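Local coordinates for YrdC-like domain-containing protein (Streptococcus mutans, PDB 3L7V) that belongs to the YrdC-like family and may bind double-stranded RNA, consistent with a role in tRNA modification, at residues A[46-51]-A[211-216]; A[60-65]-A[69-74]. All blocks are in the same frame, centred on the assembly; numbering follows the deposited sequence.

Contact 1 of 2, residues A[46-51]-A[211-216]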
loop_
_atom_site.group_PDB
_atom_site.type_symbol
_atom_site.label_atom_id
_atom_site.label_comp_id
_atom_site.label_asym_id
_atom_site.label_seq_id
_atom_site.Cartn_x
_atom_site.Cartn_y
_atom_site.Cartn_z
ATOM N N SER A 46 1.610 -17.164 6.349
ATOM C CA SER A 46 0.828 -17.359 7.580
ATOM C C SER A 46 -0.595 -17.887 7.312
ATOM O O SER A 46 -1.482 -17.139 6.910
ATOM C CB SER A 46 0.770 -16.061 8.402
ATOM O OG SER A 46 0.074 -16.257 9.624
ATOM N N GLN A 47 -0.795 -19.181 7.531
ATOM C CA GLN A 47 -2.088 -19.821 7.310
ATOM C C GLN A 47 -3.140 -19.284 8.278
ATOM O O GLN A 47 -4.297 -19.110 7.909
ATOM C CB GLN A 47 -1.975 -21.337 7.474
ATOM C CG GLN A 47 -1.048 -22.017 6.474
ATOM C CD GLN A 47 -1.627 -22.076 5.069
ATOM O OE1 GLN A 47 -0.917 -22.377 4.110
ATOM N NE2 GLN A 47 -2.920 -21.793 4.943
ATOM N N GLU A 48 -2.726 -19.023 9.513
ATOM C CA GLU A 48 -3.626 -18.488 10.526
ATOM C C GLU A 48 -4.113 -17.073 10.139
ATOM O O GLU A 48 -5.312 -16.785 10.189
ATOM C CB GLU A 48 -2.945 -18.508 11.902
ATOM C CG GLU A 48 -3.882 -18.262 13.085
ATOM C CD GLU A 48 -3.258 -18.606 14.447
ATOM O OE1 GLU A 48 -2.077 -19.017 14.499
ATOM O OE2 GLU A 48 -3.955 -18.470 15.474
ATOM N N GLY A 49 -3.181 -16.214 9.723
ATOM C CA GLY A 49 -3.497 -14.863 9.277
ATOM C C GLY A 49 -4.393 -14.811 8.050
ATOM O O GLY A 49 -5.315 -13.988 7.971
ATOM N N PHE A 50 -4.117 -15.695 7.089
ATOM C CA PHE A 50 -4.959 -15.862 5.904
ATOM C C PHE A 50 -6.423 -16.210 6.248
ATOM O O PHE A 50 -7.352 -15.541 5.777
ATOM C CB PHE A 50 -4.346 -16.928 4.986
ATOM C CG PHE A 50 -5.170 -17.247 3.759
ATOM C CD1 PHE A 50 -6.047 -18.323 3.758
ATOM C CD2 PHE A 50 -5.033 -16.499 2.601
ATOM C CE1 PHE A 50 -6.793 -18.639 2.624
ATOM C CE2 PHE A 50 -5.774 -16.799 1.471
ATOM C CZ PHE A 50 -6.660 -17.871 1.481
ATOM N N GLU A 51 -6.628 -17.253 7.055
ATOM C CA GLU A 51 -7.982 -17.699 7.406
ATOM C C GLU A 51 -8.771 -16.608 8.136
ATOM O O GLU A 51 -9.974 -16.474 7.935
ATOM C CB GLU A 51 -7.954 -18.993 8.237
ATOM C CG GLU A 51 -7.329 -20.196 7.519
ATOM C CD GLU A 51 -8.145 -20.689 6.306
ATOM O OE1 GLU A 51 -9.385 -20.531 6.301
ATOM O OE2 GLU A 51 -7.543 -21.250 5.362
ATOM N N VAL A 211 -8.046 -5.857 17.689
ATOM C CA VAL A 211 -7.634 -6.638 16.520
ATOM C C VAL A 211 -7.713 -8.133 16.855
ATOM O O VAL A 211 -7.674 -8.489 18.036
ATOM C CB VAL A 211 -6.204 -6.215 16.069
ATOM C CG1 VAL A 211 -5.436 -7.359 15.441
ATOM C CG2 VAL A 211 -6.278 -5.012 15.138
ATOM N N ASP A 212 -7.860 -8.987 15.832
ATOM C CA ASP A 212 -8.038 -10.434 16.035
ATOM C C ASP A 212 -6.727 -11.242 16.155
ATOM O O ASP A 212 -6.724 -12.320 16.739
ATOM C CB ASP A 212 -8.917 -11.054 14.935
ATOM C CG ASP A 212 -10.243 -10.314 14.732
ATOM O OD1 ASP A 212 -10.842 -9.825 15.715
ATOM O OD2 ASP A 212 -10.688 -10.219 13.567
ATOM N N LEU A 213 -5.629 -10.725 15.601
ATOM C CA LEU A 213 -4.317 -11.386 15.663
ATOM C C LEU A 213 -3.178 -10.383 15.415
ATOM O O LEU A 213 -3.321 -9.463 14.610
ATOM C CB LEU A 213 -4.231 -12.513 14.628
ATOM C CG LEU A 213 -2.943 -13.329 14.476
ATOM C CD1 LEU A 213 -2.873 -14.407 15.537
ATOM C CD2 LEU A 213 -2.863 -13.959 13.092
ATOM N N VAL A 214 -2.056 -10.570 16.106
ATOM C CA VAL A 214 -0.853 -9.774 15.876
ATOM C C VAL A 214 0.321 -10.662 15.460
ATOM O O VAL A 214 0.737 -11.545 16.215
ATOM C CB VAL A 214 -0.418 -8.988 17.145
ATOM C CG1 VAL A 214 0.844 -8.162 16.854
ATOM C CG2 VAL A 214 -1.560 -8.097 17.669
ATOM N N ILE A 215 0.860 -10.420 14.265
ATOM C CA ILE A 215 2.027 -11.152 13.804
ATOM C C ILE A 215 3.285 -10.324 14.085
ATOM O O ILE A 215 3.376 -9.177 13.641
ATOM C CB ILE A 215 1.904 -11.477 12.296
ATOM C CG1 ILE A 215 0.717 -12.414 12.040
ATOM C CG2 ILE A 215 3.186 -12.066 11.757
ATOM C CD1 ILE A 215 0.180 -12.374 10.587
ATOM N N GLU A 216 4.234 -10.907 14.828
ATOM C CA GLU A 216 5.471 -10.227 15.260
ATOM C C GLU A 216 6.713 -10.613 14.438
ATOM O O GLU A 216 6.855 -11.774 14.052
ATOM C CB GLU A 216 5.763 -10.521 16.741
ATOM C CG GLU A 216 4.630 -10.152 17.701
ATOM C CD GLU A 216 5.038 -10.214 19.178
ATOM O OE1 GLU A 216 6.229 -10.452 19.483
ATOM O OE2 GLU A 216 4.160 -10.011 20.041
#
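Leu213 sets CG anti to its backbone N (chi1 178°), which points both methyls off strand 213-216 at the first turn of helix 47-54, while Ser46 swings OG to the side opposite its own N (chi1 -177°) and into the neighbourhood of Ile215. The two branches of Leu213 divide the work. CD2 comes against the bare backbone of the helix, 4.0 Å from Gly49 CA, and CD1 runs out to meet the end of the Glu48 side chain, 4.2 Å from Glu48 OE2. At Ser46, the residue just before the helix, Ile215 CD1 lies 4.0 Å from Ser46 OG. Ser46 is the N-cap residue of helix 47-54: Gly49 N donates to Ser46 OG at 3.3 Å, with an N-H...O angle of 156°, and the first turn is closed behind it by Phe50 N bonding to Ser46 O at 3.0 Å.

This is a worked example of a helix start packing on a parallel part of a sheet. Helix 47-54 connects strand 37-40 to strand 59-64, and strand 213-216 lies between those two, so that the beta-alpha-beta crossover carries its helix over an inserted strand. Around the contact, Ile215 also packs on Ile39, Trp41 and Ile60, and Phe50 turns to the helix 167-180.

Chemically, the joint is apolar where it is buried and polar at its borders. It is small, 154 Å² in all, and rests on van der Waals contact alone, the methyl groups of Leu213 and Ile215 lying from the sheet side against the Gly49 backbone and a hydroxyl that accepts a hydrogen bond from Gly49 N. Glu48 OE2 merely lies near Leu213 CD1 at the exposed border; with no hydrogen bond or salt bridge between the segments, the fit depends on shape.

Contact 2 of 2, residues A[60-65]-A[69-74]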
loop_
_atom_site.group_PDB
_atom_site.type_symbol
_atom_site.label_atom_id
_atom_site.label_comp_id
_atom_site.label_asym_id
_atom_site.label_seq_id
_atom_site.Cartn_x
_atom_site.Cartn_y
_atom_site.Cartn_z
ATOM N N ILE A 60 -6.222 -8.051 11.055
ATOM C CA ILE A 60 -4.950 -8.438 11.663
ATOM C C ILE A 60 -3.909 -7.312 11.677
ATOM O O ILE A 60 -4.061 -6.309 10.977
ATOM C CB ILE A 60 -4.336 -9.684 10.970
ATOM C CG1 ILE A 60 -3.775 -9.326 9.589
ATOM C CG2 ILE A 60 -5.358 -10.817 10.854
ATOM C CD1 ILE A 60 -3.081 -10.480 8.935
ATOM N N VAL A 61 -2.867 -7.479 12.502
ATOM C CA VAL A 61 -1.686 -6.617 12.458
ATOM C C VAL A 61 -0.536 -7.420 11.848
ATOM O O VAL A 61 -0.423 -8.617 12.116
ATOM C CB VAL A 61 -1.310 -6.047 13.854
ATOM C CG1 VAL A 61 0.162 -5.664 13.898
ATOM C CG2 VAL A 61 -2.191 -4.832 14.210
ATOM N N CYS A 62 0.301 -6.765 11.029
ATOM C CA CYS A 62 1.286 -7.443 10.179
ATOM C C CYS A 62 2.522 -6.576 9.898
ATOM O O CYS A 62 2.384 -5.391 9.604
ATOM C CB CYS A 62 0.608 -7.829 8.854
ATOM S SG CYS A 62 1.616 -8.649 7.573
ATOM N N PRO A 63 3.732 -7.179 9.953
ATOM C CA PRO A 63 5.017 -6.491 9.763
ATOM C C PRO A 63 5.219 -6.053 8.319
ATOM O O PRO A 63 4.731 -6.726 7.414
ATOM C CB PRO A 63 6.067 -7.577 10.079
ATOM C CG PRO A 63 5.318 -8.761 10.544
ATOM C CD PRO A 63 3.915 -8.634 10.037
ATOM N N THR A 64 5.932 -4.950 8.112
ATOM C CA THR A 64 6.352 -4.533 6.772
ATOM C C THR A 64 7.821 -4.132 6.796
ATOM O O THR A 64 8.445 -4.155 7.856
ATOM C CB THR A 64 5.542 -3.334 6.271
ATOM O OG1 THR A 64 5.910 -2.172 7.025
ATOM C CG2 THR A 64 4.060 -3.589 6.427
ATOM N N LYS A 65 8.358 -3.745 5.634
ATOM C CA LYS A 65 9.734 -3.244 5.519
ATOM C C LYS A 65 10.016 -2.004 6.395
ATOM O O LYS A 65 11.149 -1.802 6.841
ATOM C CB LYS A 65 10.083 -2.907 4.052
ATOM C CG LYS A 65 10.386 -4.096 3.134
ATOM C CD LYS A 65 10.700 -3.635 1.690
ATOM C CE LYS A 65 10.971 -4.818 0.765
ATOM N NZ LYS A 65 11.141 -4.410 -0.670
ATOM N N ILE A 69 1.458 -2.641 9.874
ATOM C CA ILE A 69 0.189 -2.230 9.267
ATOM C C ILE A 69 -1.000 -3.022 9.817
ATOM O O ILE A 69 -0.852 -4.170 10.250
ATOM C CB ILE A 69 0.174 -2.395 7.707
ATOM C CG1 ILE A 69 0.445 -3.855 7.305
ATOM C CG2 ILE A 69 1.138 -1.436 7.045
ATOM C CD1 ILE A 69 0.649 -4.084 5.796
ATOM N N ILE A 70 -2.172 -2.390 9.789
ATOM C CA ILE A 70 -3.443 -3.080 9.977
ATOM C C ILE A 70 -4.041 -3.481 8.611
ATOM O O ILE A 70 -4.115 -2.659 7.703
ATOM C CB ILE A 70 -4.434 -2.186 10.760
ATOM C CG1 ILE A 70 -3.771 -1.690 12.050
ATOM C CG2 ILE A 70 -5.745 -2.941 11.037
ATOM C CD1 ILE A 70 -4.447 -0.494 12.697
HETATM N N MSE A 71 -4.460 -4.742 8.488
HETATM C CA MSE A 71 -4.916 -5.349 7.232
HETATM C C MSE A 71 -6.339 -5.912 7.334
HETATM O O MSE A 71 -6.668 -6.611 8.308
HETATM C CB MSE A 71 -4.003 -6.525 6.853
HETATM C CG MSE A 71 -2.693 -6.188 6.177
HETATM SE SE MSE A 71 -1.705 -7.814 5.646
HETATM C CE MSE A 71 -3.215 -8.887 4.972
ATOM N N THR A 72 -7.162 -5.639 6.315
ATOM C CA THR A 72 -8.535 -6.168 6.210
ATOM C C THR A 72 -8.962 -6.349 4.746
ATOM O O THR A 72 -8.267 -5.898 3.829
ATOM C CB THR A 72 -9.598 -5.288 6.952
ATOM O OG1 THR A 72 -9.625 -3.958 6.413
ATOM C CG2 THR A 72 -9.290 -5.211 8.417
ATOM N N SER A 73 -10.106 -7.005 4.531
ATOM C CA SER A 73 -10.588 -7.264 3.174
ATOM C C SER A 73 -12.085 -6.976 2.912
ATOM O O SER A 73 -12.595 -7.316 1.847
ATOM C CB SER A 73 -10.213 -8.684 2.722
ATOM O OG SER A 73 -11.017 -9.654 3.362
ATOM N N ASP A 74 -12.781 -6.337 3.854
ATOM C CA ASP A 74 -14.159 -5.915 3.598
ATOM C C ASP A 74 -14.594 -4.659 4.353
ATOM O O ASP A 74 -13.857 -4.131 5.184
ATOM C CB ASP A 74 -15.138 -7.066 3.859
ATOM C CG ASP A 74 -15.058 -7.594 5.283
ATOM O OD1 ASP A 74 -14.604 -6.847 6.182
ATOM O OD2 ASP A 74 -15.444 -8.762 5.497
#
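A beta hairpin, made by strands 59-64 and 67-72 within the large mixed sheet of this YrdC-like protein, pairs residues 60-65 with 69-74. Its register alternates as antiparallel pairing requires: Ile60 with Met71 and Cys62 with Ile69 are hydrogen-bonded pairs, and Val61 with Ile70 is the non-hydrogen-bonded pair between them. In the first pair Ile60 N reaches Met71 O at 3.1 Å and Met71 N returns to Ile60 O at 3.0 Å. In the second, Cys62 N to Ile69 O and Ile69 N to Cys62 O are both 2.9 Å, yet unequal in form, the former bent (143° at the hydrogen) and the latter nearly straight (174°). The strands are strongly twisted, their segment axes running 128° apart.

The side chains sort onto two faces. Val61 CG2 touches Ile70 CG1 at 4.1 Å on the face where helix 75-85 packs, through Lys81 and Lys85 on Ile70. Ile60, Cys62, Ile69 and Met71 occupy the other. There the CG1 branch of Ile69, held between its own backbone N and carbonyl carbon, runs across Thr64, so that Ile69 CD1 stands 3.5 Å from Thr64 CG2 near the turn. Thr64 OG1 is used locally, bonded to Val66 N. Further along, Ile60 and Met71, a selenomethionine, lie side by side and point the same way, with Ile60 CG1 3.9 Å from Met71 CB, and the Met71 chain, extended at chi2, brings its selenium alongside Cys62, Met71 SE meeting Cys62 SG at 3.9 Å.

Overall arrangement
Contact 1 and contact 2 have centres 9 Å apart and share one sheet, in which strand 213-216 lies between strands 37-40 and 59-64, with strand 67-72 following on. Along the chain the hairpin of contact 2 is nested within the long loop that contact 1 closes. They join directly: Leu213 O with Val61 N and Ile215 N with Val61 O are probable backbone hydrogen bonds, at 2.9 and 3.1 Å. Helix 47-54 packs on the face bearing Leu213, Ile215 and Ile60, and helix 75-85 on the face of Val61 and Ile70. Together the contacts join an early helix, an early hairpin and a late strand at one end of the sheet.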